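PDB 2AU3: DNA primase from Aquifex aeolicus, which synthesises the short RNA primers from which DNA polymerase starts during DNA replication, probably with magnesium at its catalytic centre. Local coordinates for residues Leu311-Leu323 against Leu341-Glu353. Numbering follows the deposited sequence.
Sequences LLSAGVEVYPVYL and LRRLINSSGELFE
An edge strand of the Toprim sheet, 317-321, is bordered by the linker 348-350 between helices 338-347 and 351-358; Tyr319, midway along the strand, meets Glu350. The tyrosine ring lies against the linker: Glu350 CB sits over one face, 3.9 Å from the ring centroid in a CH-pi contact, while Ser348 O lies at the ring edge, in plane, 3.5 Å from Tyr319 CD1. Were Tyr319 an alanine, the Glu350 methylene and the Ser348 carbonyl would probably lose the ring they adjoin, and a gap would open beside the linker. A single direct backbone hydrogen bond joins the segments, Leu351 N to Val318 O at 2.8 Å, nearly straight (161°) and in the carbonyl plane. Water fills in elsewhere, linking Pro320 O to Gly349 O, Tyr322 N to Ser348 OG, and Val318 N to Glu350 OE2. Glu317, Tyr319 and Val321 pair with strand 289-293, whereas Val318 N and O face the linker, so Pro320, lacking an N-H, costs no sheet bond. Glu350 is also the N-cap of helix 351-358: CG is anti to the backbone N (chi1 -172°) and the chain bends at chi2, bringing the carboxylate back to accept from Phe352 N (3.1 Å to OE2) and Glu353 N (3.0 Å to OE1), both from above its plane. Branched aliphatic side chains fill both ends: Leu312 CD1 meets Leu351 CD2 at 3.8 Å, and Val321 CG1 lies 3.9 Å from Leu344 CG. Ser348 OG, bonded to Leu344 O, fastens the linker to the preceding helix. The contact thus borders the edge strand of an alpha/beta Toprim fold, the chain passing on to helices 351-358 and 363-374.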
loop_
_atom_site.group_PDB
_atom_site.type_symbol
_atom_site.label_atom_id
_atom_site.label_comp_id
_atom_site.label_asym_id
_atom_site.label_seq_id
_atom_site.Cartn_x
_atom_site.Cartn_y
_atom_site.Cartn_z
ATOM N N LEU A 311 -0.437 -18.770 0.095
ATOM C CA LEU A 311 0.897 -18.452 0.621
ATOM C C LEU A 311 1.837 -19.671 0.526
ATOM O O LEU A 311 2.991 -19.545 0.072
ATOM C CB LEU A 311 0.807 -17.897 2.054
ATOM C CG LEU A 311 0.057 -16.552 2.141
ATOM C CD1 LEU A 311 -0.200 -16.179 3.568
ATOM C CD2 LEU A 311 0.863 -15.443 1.443
ATOM N N LEU A 312 1.339 -20.834 0.956
ATOM C CA LEU A 312 2.108 -22.075 0.843
ATOM C C LEU A 312 2.550 -22.335 -0.600
ATOM O O LEU A 312 3.719 -22.611 -0.836
ATOM C CB LEU A 312 1.364 -23.275 1.455
ATOM C CG LEU A 312 1.095 -23.188 2.959
ATOM C CD1 LEU A 312 0.199 -24.346 3.435
ATOM C CD2 LEU A 312 2.410 -23.130 3.775
ATOM N N SER A 313 1.635 -22.186 -1.561
ATOM C CA SER A 313 1.945 -22.429 -2.972
ATOM C C SER A 313 3.059 -21.516 -3.470
ATOM O O SER A 313 3.870 -21.916 -4.313
ATOM C CB SER A 313 0.711 -22.231 -3.850
ATOM O OG SER A 313 -0.338 -23.051 -3.404
ATOM N N ALA A 314 3.087 -20.290 -2.948
ATOM C CA ALA A 314 4.097 -19.326 -3.340
ATOM C C ALA A 314 5.397 -19.569 -2.591
ATOM O O ALA A 314 6.361 -18.859 -2.810
ATOM C CB ALA A 314 3.597 -17.915 -3.110
ATOM N N GLY A 315 5.420 -20.570 -1.709
ATOM C CA GLY A 315 6.651 -20.998 -1.054
ATOM C C GLY A 315 6.988 -20.202 0.201
ATOM O O GLY A 315 8.147 -20.070 0.606
ATOM N N VAL A 316 5.964 -19.660 0.822
ATOM C CA VAL A 316 6.165 -18.903 2.027
ATOM C C VAL A 316 5.836 -19.803 3.226
ATOM O O VAL A 316 4.925 -20.616 3.153
ATOM C CB VAL A 316 5.291 -17.626 2.014
ATOM C CG1 VAL A 316 5.484 -16.832 3.262
ATOM C CG2 VAL A 316 5.661 -16.760 0.789
ATOM N N GLU A 317 6.582 -19.651 4.313
ATOM C CA GLU A 317 6.211 -20.257 5.594
ATOM C C GLU A 317 5.208 -19.364 6.290
ATOM O O GLU A 317 5.392 -18.147 6.372
ATOM C CB GLU A 317 7.409 -20.342 6.510
ATOM C CG GLU A 317 8.441 -21.372 6.149
ATOM C CD GLU A 317 9.222 -21.740 7.383
ATOM O OE1 GLU A 317 9.943 -20.850 7.920
ATOM O OE2 GLU A 317 9.057 -22.884 7.850
ATOM N N VAL A 318 4.164 -19.971 6.811
ATOM C CA VAL A 318 3.025 -19.219 7.315
ATOM C C VAL A 318 2.930 -19.387 8.824
ATOM O O VAL A 318 3.088 -20.506 9.335
ATOM C CB VAL A 318 1.731 -19.694 6.635
ATOM C CG1 VAL A 318 0.540 -19.045 7.259
ATOM C CG2 VAL A 318 1.766 -19.389 5.118
ATOM N N TYR A 319 2.697 -18.264 9.515
ATOM C CA TYR A 319 2.499 -18.191 10.966
ATOM C C TYR A 319 1.189 -17.467 11.294
ATOM O O TYR A 319 1.161 -16.230 11.382
ATOM C CB TYR A 319 3.616 -17.382 11.591
ATOM C CG TYR A 319 4.984 -17.980 11.453
ATOM C CD1 TYR A 319 5.641 -18.499 12.560
ATOM C CD2 TYR A 319 5.620 -18.037 10.216
ATOM C CE1 TYR A 319 6.911 -19.046 12.450
ATOM C CE2 TYR A 319 6.891 -18.553 10.094
ATOM C CZ TYR A 319 7.526 -19.069 11.215
ATOM O OH TYR A 319 8.766 -19.639 11.095
ATOM N N PRO A 320 0.099 -18.221 11.444
ATOM C CA PRO A 320 -1.183 -17.630 11.829
ATOM C C PRO A 320 -1.127 -16.975 13.206
ATOM O O PRO A 320 -0.622 -17.528 14.174
ATOM C CB PRO A 320 -2.134 -18.842 11.853
ATOM C CG PRO A 320 -1.480 -19.816 10.881
ATOM C CD PRO A 320 -0.003 -19.684 11.226
ATOM N N VAL A 321 -1.690 -15.783 13.297
ATOM C CA VAL A 321 -1.688 -15.085 14.569
ATOM C C VAL A 321 -3.143 -14.995 14.926
ATOM O O VAL A 321 -3.935 -14.452 14.155
ATOM C CB VAL A 321 -1.084 -13.671 14.457
ATOM C CG1 VAL A 321 -1.027 -12.962 15.837
ATOM C CG2 VAL A 321 0.337 -13.740 13.824
ATOM N N TYR A 322 -3.474 -15.565 16.076
ATOM C CA TYR A 322 -4.839 -15.628 16.572
ATOM C C TYR A 322 -5.091 -14.543 17.590
ATOM O O TYR A 322 -4.615 -14.624 18.730
ATOM C CB TYR A 322 -5.085 -16.988 17.232
ATOM C CG TYR A 322 -4.883 -18.127 16.259
ATOM C CD1 TYR A 322 -5.770 -18.325 15.206
ATOM C CD2 TYR A 322 -3.768 -18.955 16.347
ATOM C CE1 TYR A 322 -5.572 -19.387 14.272
ATOM C CE2 TYR A 322 -3.564 -20.003 15.428
ATOM C CZ TYR A 322 -4.464 -20.204 14.396
ATOM O OH TYR A 322 -4.251 -21.229 13.482
ATOM N N LEU A 323 -5.827 -13.532 17.168
ATOM C CA LEU A 323 -6.433 -12.573 18.085
ATOM C C LEU A 323 -7.536 -13.240 18.906
ATOM O O LEU A 323 -8.249 -14.126 18.401
ATOM C CB LEU A 323 -7.024 -11.420 17.296
ATOM C CG LEU A 323 -6.001 -10.495 16.636
ATOM C CD1 LEU A 323 -6.721 -9.538 15.713
ATOM C CD2 LEU A 323 -5.222 -9.753 17.705
ATOM N N LEU A 341 0.813 -6.526 21.045
ATOM C CA LEU A 341 0.539 -7.085 19.721
ATOM C C LEU A 341 1.827 -7.643 19.086
ATOM O O LEU A 341 1.821 -8.720 18.503
ATOM C CB LEU A 341 -0.133 -6.064 18.799
ATOM C CG LEU A 341 -0.402 -6.557 17.385
ATOM C CD1 LEU A 341 -1.311 -7.812 17.420
ATOM C CD2 LEU A 341 -1.009 -5.452 16.454
ATOM N N ARG A 342 2.924 -6.911 19.223
ATOM C CA ARG A 342 4.231 -7.386 18.758
ATOM C C ARG A 342 4.572 -8.719 19.416
ATOM O O ARG A 342 5.003 -9.678 18.736
ATOM C CB ARG A 342 5.322 -6.368 19.079
ATOM C CG ARG A 342 5.521 -5.277 18.062
ATOM C CD ARG A 342 6.884 -4.570 18.159
ATOM N NE ARG A 342 6.783 -3.194 17.689
ATOM C CZ ARG A 342 7.809 -2.356 17.531
ATOM N NH1 ARG A 342 9.059 -2.745 17.787
ATOM N NH2 ARG A 342 7.581 -1.120 17.102
ATOM N N ARG A 343 4.353 -8.797 20.730
ATOM C CA ARG A 343 4.586 -10.041 21.434
ATOM C C ARG A 343 3.669 -11.195 20.965
ATOM O O ARG A 343 4.138 -12.330 20.792
ATOM C CB ARG A 343 4.522 -9.830 22.949
ATOM C CG ARG A 343 5.552 -8.770 23.463
ATOM C CD ARG A 343 7.023 -9.193 23.319
ATOM N NE ARG A 343 7.241 -10.572 23.789
ATOM C CZ ARG A 343 7.481 -10.920 25.054
ATOM N NH1 ARG A 343 7.545 -9.999 26.007
ATOM N NH2 ARG A 343 7.643 -12.204 25.370
ATOM N N LEU A 344 2.379 -10.915 20.772
ATOM C CA LEU A 344 1.436 -11.934 20.267
ATOM C C LEU A 344 1.934 -12.505 18.925
ATOM O O LEU A 344 1.930 -13.730 18.677
ATOM C CB LEU A 344 0.049 -11.318 20.066
ATOM C CG LEU A 344 -1.044 -12.338 19.644
ATOM C CD1 LEU A 344 -1.316 -13.299 20.800
ATOM C CD2 LEU A 344 -2.328 -11.638 19.237
ATOM N N ILE A 345 2.340 -11.590 18.053
ATOM C CA ILE A 345 2.792 -11.941 16.732
ATOM C C ILE A 345 4.028 -12.843 16.851
ATOM O O ILE A 345 4.043 -13.964 16.319
ATOM C CB ILE A 345 3.051 -10.654 15.915
ATOM C CG1 ILE A 345 1.714 -10.006 15.534
ATOM C CG2 ILE A 345 3.911 -10.955 14.654
ATOM C CD1 ILE A 345 1.835 -8.579 14.966
ATOM N N ASN A 346 5.024 -12.383 17.607
ATOM C CA ASN A 346 6.209 -13.197 17.881
ATOM C C ASN A 346 5.977 -14.583 18.515
ATOM O O ASN A 346 6.639 -15.576 18.132
ATOM C CB ASN A 346 7.232 -12.399 18.695
ATOM C CG ASN A 346 8.572 -13.128 18.821
ATOM O OD1 ASN A 346 9.368 -13.148 17.877
ATOM N ND2 ASN A 346 8.823 -13.738 19.989
ATOM N N SER A 347 5.038 -14.656 19.460
ATOM C CA SER A 347 4.708 -15.900 20.166
ATOM C C SER A 347 3.935 -16.917 19.306
ATOM O O SER A 347 3.756 -18.074 19.710
ATOM C CB SER A 347 3.894 -15.593 21.430
ATOM O OG SER A 347 2.499 -15.411 21.120
ATOM N N SER A 348 3.462 -16.469 18.142
ATOM C CA SER A 348 2.683 -17.305 17.234
ATOM C C SER A 348 3.535 -18.365 16.515
ATOM O O SER A 348 4.502 -18.035 15.834
ATOM C CB SER A 348 1.949 -16.425 16.219
ATOM O OG SER A 348 1.003 -15.587 16.866
ATOM N N GLY A 349 3.178 -19.633 16.692
ATOM C CA GLY A 349 3.913 -20.737 16.074
ATOM C C GLY A 349 3.674 -20.902 14.569
ATOM O O GLY A 349 2.621 -20.505 14.039
ATOM N N GLU A 350 4.664 -21.465 13.886
ATOM C CA GLU A 350 4.545 -21.827 12.471
ATOM C C GLU A 350 3.402 -22.827 12.245
ATOM O O GLU A 350 3.122 -23.649 13.105
ATOM C CB GLU A 350 5.872 -22.378 11.950
ATOM C CG GLU A 350 5.916 -22.603 10.440
ATOM C CD GLU A 350 5.500 -24.014 10.056
ATOM O OE1 GLU A 350 5.753 -24.939 10.848
ATOM O OE2 GLU A 350 4.906 -24.195 8.976
ATOM N N LEU A 351 2.727 -22.709 11.105
ATOM C CA LEU A 351 1.550 -23.524 10.784
ATOM C C LEU A 351 1.718 -25.040 11.118
ATOM O O LEU A 351 0.959 -25.606 11.902
ATOM C CB LEU A 351 1.207 -23.363 9.295
ATOM C CG LEU A 351 0.002 -24.162 8.786
ATOM C CD1 LEU A 351 -1.270 -23.593 9.412
ATOM C CD2 LEU A 351 -0.067 -24.122 7.250
ATOM N N PHE A 352 2.694 -25.689 10.503
ATOM C CA PHE A 352 2.794 -27.154 10.595
ATOM C C PHE A 352 3.301 -27.598 11.964
ATOM O O PHE A 352 2.863 -28.618 12.498
ATOM C CB PHE A 352 3.676 -27.714 9.477
ATOM C CG PHE A 352 3.039 -27.616 8.116
ATOM C CD1 PHE A 352 1.983 -28.446 7.774
ATOM C CD2 PHE A 352 3.480 -26.659 7.186
ATOM C CE1 PHE A 352 1.363 -28.338 6.496
ATOM C CE2 PHE A 352 2.876 -26.554 5.900
ATOM C CZ PHE A 352 1.822 -27.392 5.567
ATOM N N GLU A 353 4.196 -26.798 12.534
ATOM C CA GLU A 353 4.704 -27.055 13.859
ATOM C C GLU A 353 3.561 -26.951 14.859
ATOM O O GLU A 353 3.425 -27.803 15.740
ATOM C CB GLU A 353 5.841 -26.091 14.151
ATOM C CG GLU A 353 6.223 -25.902 15.603
ATOM C CD GLU A 353 7.369 -24.907 15.726
ATOM O OE1 GLU A 353 8.192 -24.843 14.772
ATOM O OE2 GLU A 353 7.422 -24.156 16.735
HETATM O O HOH W 1 4.282 -22.805 6.793
HETATM O O HOH W 2 0.045 -20.070 14.689
HETATM O O HOH W 3 -1.103 -16.923 17.604
#